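Local structure of VIN1 (Oscarella pearsei, 6BFI) at residues I204-K218 with N462-T474. The protein binds actin filaments and may play a role in cell-cell adhesion, as a member of the vinculin/alpha-catenin family. Numbering follows the deposited sequence.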
# COMPACT_ATOMS: atom_id res chain seq x y z
N ILE A 204 -25.74 -3.57 11.79
CA ILE A 204 -26.03 -2.14 11.63
C ILE A 204 -27.30 -1.96 10.81
O ILE A 204 -28.15 -1.12 11.12
CB ILE A 204 -24.84 -1.41 11.00
CG1 ILE A 204 -23.53 -1.87 11.63
CG2 ILE A 204 -25.00 0.09 11.15
CD1 ILE A 204 -23.48 -1.75 13.13
N LEU A 205 -27.43 -2.75 9.74
CA LEU A 205 -28.63 -2.68 8.90
C LEU A 205 -29.87 -3.04 9.70
O LEU A 205 -30.85 -2.27 9.71
CB LEU A 205 -28.47 -3.60 7.70
CG LEU A 205 -29.71 -3.71 6.81
CD1 LEU A 205 -30.17 -2.34 6.36
CD2 LEU A 205 -29.43 -4.61 5.61
N ILE A 206 -29.86 -4.19 10.38
CA ILE A 206 -31.07 -4.57 11.11
C ILE A 206 -31.38 -3.56 12.21
O ILE A 206 -32.55 -3.30 12.52
CB ILE A 206 -30.95 -6.01 11.66
CG1 ILE A 206 -29.91 -6.08 12.79
CG2 ILE A 206 -30.60 -6.98 10.55
CD1 ILE A 206 -29.93 -7.40 13.54
N SER A 207 -30.34 -2.96 12.80
CA SER A 207 -30.57 -1.95 13.83
C SER A 207 -31.25 -0.71 13.25
O SER A 207 -32.27 -0.25 13.78
CB SER A 207 -29.24 -1.57 14.49
OG SER A 207 -29.44 -0.63 15.53
N SER A 208 -30.71 -0.18 12.15
CA SER A 208 -31.31 0.99 11.52
C SER A 208 -32.76 0.71 11.11
O SER A 208 -33.64 1.57 11.28
CB SER A 208 -30.48 1.41 10.30
OG SER A 208 -30.40 0.36 9.35
N ILE A 209 -33.02 -0.49 10.58
CA ILE A 209 -34.40 -0.88 10.27
C ILE A 209 -35.26 -0.82 11.53
O ILE A 209 -36.40 -0.35 11.50
CB ILE A 209 -34.44 -2.28 9.64
CG1 ILE A 209 -33.67 -2.29 8.31
CG2 ILE A 209 -35.87 -2.71 9.40
CD1 ILE A 209 -33.53 -3.67 7.73
N ARG A 210 -34.72 -1.29 12.66
CA ARG A 210 -35.46 -1.25 13.91
C ARG A 210 -35.84 0.18 14.28
O ARG A 210 -36.98 0.45 14.66
CB ARG A 210 -34.66 -1.92 15.02
CG ARG A 210 -35.46 -2.31 16.24
CD ARG A 210 -34.96 -3.64 16.79
NE ARG A 210 -35.27 -4.74 15.89
CZ ARG A 210 -34.63 -5.91 15.87
NH1 ARG A 210 -33.62 -6.12 16.71
NH2 ARG A 210 -34.99 -6.86 15.02
N VAL A 211 -34.89 1.12 14.16
CA VAL A 211 -35.24 2.50 14.50
C VAL A 211 -36.28 3.04 13.52
O VAL A 211 -37.13 3.84 13.91
CB VAL A 211 -33.99 3.41 14.56
CG1 VAL A 211 -32.71 2.61 14.65
CG2 VAL A 211 -33.95 4.40 13.40
N CYS A 212 -36.25 2.60 12.26
CA CYS A 212 -37.29 3.04 11.33
C CYS A 212 -38.66 2.52 11.76
O CYS A 212 -39.65 3.27 11.74
CB CYS A 212 -36.96 2.57 9.91
SG CYS A 212 -35.51 3.38 9.18
N CYS A 213 -38.73 1.25 12.15
CA CYS A 213 -40.00 0.68 12.61
C CYS A 213 -40.51 1.39 13.86
O CYS A 213 -41.72 1.53 14.04
CB CYS A 213 -39.85 -0.81 12.88
SG CYS A 213 -39.40 -1.80 11.45
N LEU A 214 -39.61 1.84 14.73
CA LEU A 214 -40.07 2.56 15.91
C LEU A 214 -40.50 3.98 15.59
O LEU A 214 -41.44 4.49 16.20
CB LEU A 214 -38.99 2.56 17.00
CG LEU A 214 -38.68 1.22 17.66
CD1 LEU A 214 -38.14 1.43 19.07
CD2 LEU A 214 -39.91 0.32 17.69
N VAL A 215 -39.85 4.64 14.62
CA VAL A 215 -40.19 6.03 14.31
C VAL A 215 -41.32 6.16 13.29
O VAL A 215 -41.76 7.29 13.02
CB VAL A 215 -38.98 6.83 13.78
CG1 VAL A 215 -37.83 6.79 14.78
CG2 VAL A 215 -38.55 6.32 12.42
N ILE A 216 -41.80 5.06 12.72
CA ILE A 216 -42.90 5.18 11.77
C ILE A 216 -44.22 5.50 12.47
O ILE A 216 -45.16 6.00 11.83
CB ILE A 216 -43.02 3.91 10.91
CG1 ILE A 216 -43.93 4.16 9.70
CG2 ILE A 216 -43.54 2.75 11.73
CD1 ILE A 216 -43.51 5.34 8.85
N VAL A 217 -44.32 5.25 13.78
CA VAL A 217 -45.56 5.45 14.52
C VAL A 217 -45.57 6.83 15.16
O VAL A 217 -46.40 7.11 16.04
CB VAL A 217 -45.75 4.34 15.57
CG1 VAL A 217 -47.23 4.13 15.87
CG2 VAL A 217 -45.10 3.05 15.11
N LYS A 218 -44.67 7.71 14.73
CA LYS A 218 -44.56 9.02 15.35
C LYS A 218 -45.73 9.93 15.01
O LYS A 218 -45.95 10.93 15.71
CB LYS A 218 -43.24 9.69 14.96
CG LYS A 218 -42.03 9.04 15.60
CD LYS A 218 -42.22 8.92 17.10
CE LYS A 218 -41.50 7.69 17.64
NZ LYS A 218 -40.05 7.69 17.29
N ASN A 462 -36.69 12.44 18.65
CA ASN A 462 -37.36 11.25 19.18
C ASN A 462 -36.76 10.90 20.53
O ASN A 462 -36.12 9.86 20.70
CB ASN A 462 -37.23 10.08 18.21
CG ASN A 462 -38.16 10.20 17.02
OD1 ASN A 462 -39.36 10.45 17.18
ND2 ASN A 462 -37.62 10.02 15.82
N PRO A 463 -36.99 11.75 21.55
CA PRO A 463 -36.29 11.55 22.83
C PRO A 463 -36.54 10.20 23.48
O PRO A 463 -35.58 9.50 23.84
CB PRO A 463 -36.83 12.70 23.70
CG PRO A 463 -37.41 13.69 22.73
CD PRO A 463 -37.94 12.87 21.60
N GLY A 464 -37.79 9.79 23.63
CA GLY A 464 -38.10 8.55 24.31
C GLY A 464 -37.92 7.30 23.48
O GLY A 464 -38.63 6.31 23.69
N ASN A 465 -36.97 7.32 22.55
CA ASN A 465 -36.72 6.20 21.65
C ASN A 465 -35.35 5.61 21.98
O ASN A 465 -34.32 6.22 21.67
CB ASN A 465 -36.80 6.63 20.19
CG ASN A 465 -36.86 5.46 19.24
OD1 ASN A 465 -36.53 4.33 19.59
ND2 ASN A 465 -37.29 5.73 18.01
N GLN A 466 -35.35 4.42 22.59
CA GLN A 466 -34.08 3.79 22.95
C GLN A 466 -33.36 3.22 21.74
O GLN A 466 -32.13 3.25 21.69
CB GLN A 466 -34.33 2.69 23.99
CG GLN A 466 -33.06 2.14 24.64
CD GLN A 466 -32.45 3.09 25.66
OE1 GLN A 466 -32.92 4.21 25.84
NE2 GLN A 466 -31.41 2.63 26.34
N ALA A 467 -34.11 2.71 20.76
CA ALA A 467 -33.48 2.14 19.57
C ALA A 467 -32.67 3.20 18.81
O ALA A 467 -31.55 2.93 18.38
CB ALA A 467 -34.54 1.53 18.65
N ALA A 468 -33.24 4.39 18.64
CA ALA A 468 -32.50 5.47 17.99
C ALA A 468 -31.26 5.84 18.80
O ALA A 468 -30.21 6.16 18.22
CB ALA A 468 -33.40 6.69 17.80
N LYS A 469 -31.37 5.80 20.13
CA LYS A 469 -30.22 6.10 20.98
C LYS A 469 -29.10 5.09 20.77
O LYS A 469 -27.93 5.47 20.58
CB LYS A 469 -30.67 6.12 22.44
CG LYS A 469 -29.60 6.51 23.44
CD LYS A 469 -30.16 6.44 24.86
CE LYS A 469 -29.28 7.17 25.86
NZ LYS A 469 -29.93 7.23 27.20
N ASP A 470 -29.44 3.80 20.79
CA ASP A 470 -28.43 2.76 20.61
C ASP A 470 -27.83 2.81 19.21
O ASP A 470 -26.62 2.57 19.04
CB ASP A 470 -29.04 1.39 20.88
CG ASP A 470 -29.82 1.34 22.18
OD1 ASP A 470 -29.67 2.27 23.00
OD2 ASP A 470 -30.58 0.37 22.38
N TYR A 471 -28.64 3.14 18.20
CA TYR A 471 -28.10 3.25 16.85
C TYR A 471 -27.15 4.43 16.73
O TYR A 471 -26.09 4.32 16.11
CB TYR A 471 -29.24 3.36 15.83
CG TYR A 471 -28.75 3.28 14.40
CD1 TYR A 471 -28.29 2.08 13.88
CD2 TYR A 471 -28.73 4.40 13.59
CE1 TYR A 471 -27.83 2.00 12.58
CE2 TYR A 471 -28.28 4.33 12.29
CZ TYR A 471 -27.83 3.13 11.79
OH TYR A 471 -27.37 3.05 10.49
N LEU A 472 -27.52 5.57 17.33
CA LEU A 472 -26.62 6.72 17.34
C LEU A 472 -25.30 6.38 18.03
O LEU A 472 -24.23 6.78 17.56
CB LEU A 472 -27.29 7.92 18.03
CG LEU A 472 -26.39 9.13 18.31
CD1 LEU A 472 -25.78 9.68 17.03
CD2 LEU A 472 -27.16 10.22 19.05
N ARG A 473 -25.36 5.65 19.14
CA ARG A 473 -24.13 5.25 19.81
C ARG A 473 -23.30 4.33 18.93
O ARG A 473 -22.07 4.45 18.87
CB ARG A 473 -24.45 4.58 21.15
CG ARG A 473 -23.24 4.03 21.87
CD ARG A 473 -23.59 3.64 23.30
NE ARG A 473 -24.88 2.97 23.37
CZ ARG A 473 -25.43 2.54 24.50
NH1 ARG A 473 -24.81 2.71 25.66
NH2 ARG A 473 -26.62 1.94 24.47
N THR A 474 -23.95 3.41 18.22
CA THR A 474 -23.23 2.50 17.34
C THR A 474 -22.51 3.26 16.22
O THR A 474 -21.33 3.02 15.94
CB THR A 474 -24.18 1.46 16.75
OG1 THR A 474 -24.78 0.70 17.81
CG2 THR A 474 -23.44 0.53 15.82
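An antiparallel helix-helix packing in this all-helical member of the vinculin family sets Tyr471 of helix 466-493 as a knob into a hole formed by Ile204, Ser207, Ser208 and Val211 of helix 185-215. The segment axes approach to 8.7 Å and run at 149° to each other. With CG anti to the backbone N (chi1 -172°), the tyrosine ring reaches across to the other helix, where CA of Ser208 covers one face near the rim and OG of Ser207 lies at the edge, 3.4 Å from Tyr471 CD1. Ile204 CG2 meets Tyr471 CE1 at 3.7 Å, the two side chains crossing at about a right angle, while Val211 CG1 touches Tyr471 CB. The hydroxyl of Ser208 bonds back to Leu205 O, and its CB lies against the ring, 3.5 Å from Tyr471 CZ. An alanine in place of Tyr471 would strip the ring from this hole and would probably leave a gap beside Ile204 and Ser208. About one turn after Tyr471, Thr474 brings CG2 to 3.5 Å from Ile204 CD1. At the other end, Leu214 CD1 rests on Ala467 CB (3.6 Å) and on Asn465, the N-cap residue, whose OD1 accepts weak bonds from the backbone N of Ala467 and Ala468. Val215 CG1 fits against the amide nitrogens of Asn462 and Asn465, and the poorly ordered Lys218 gives a weak hydrogen bond from NZ to Asn462 OD1 (2.8 Å). Asn462 ND2 is hydrogen-bonded to Ser222 O, tying the turn before helix 466-493 to the link between helices 185-215 and 224-249. Helix 224-249 touches Tyr471 and Leu205 through Val234, whereas Ala468 and Leu472 pack on helix 452-460, and Ile209 on helix 154-178.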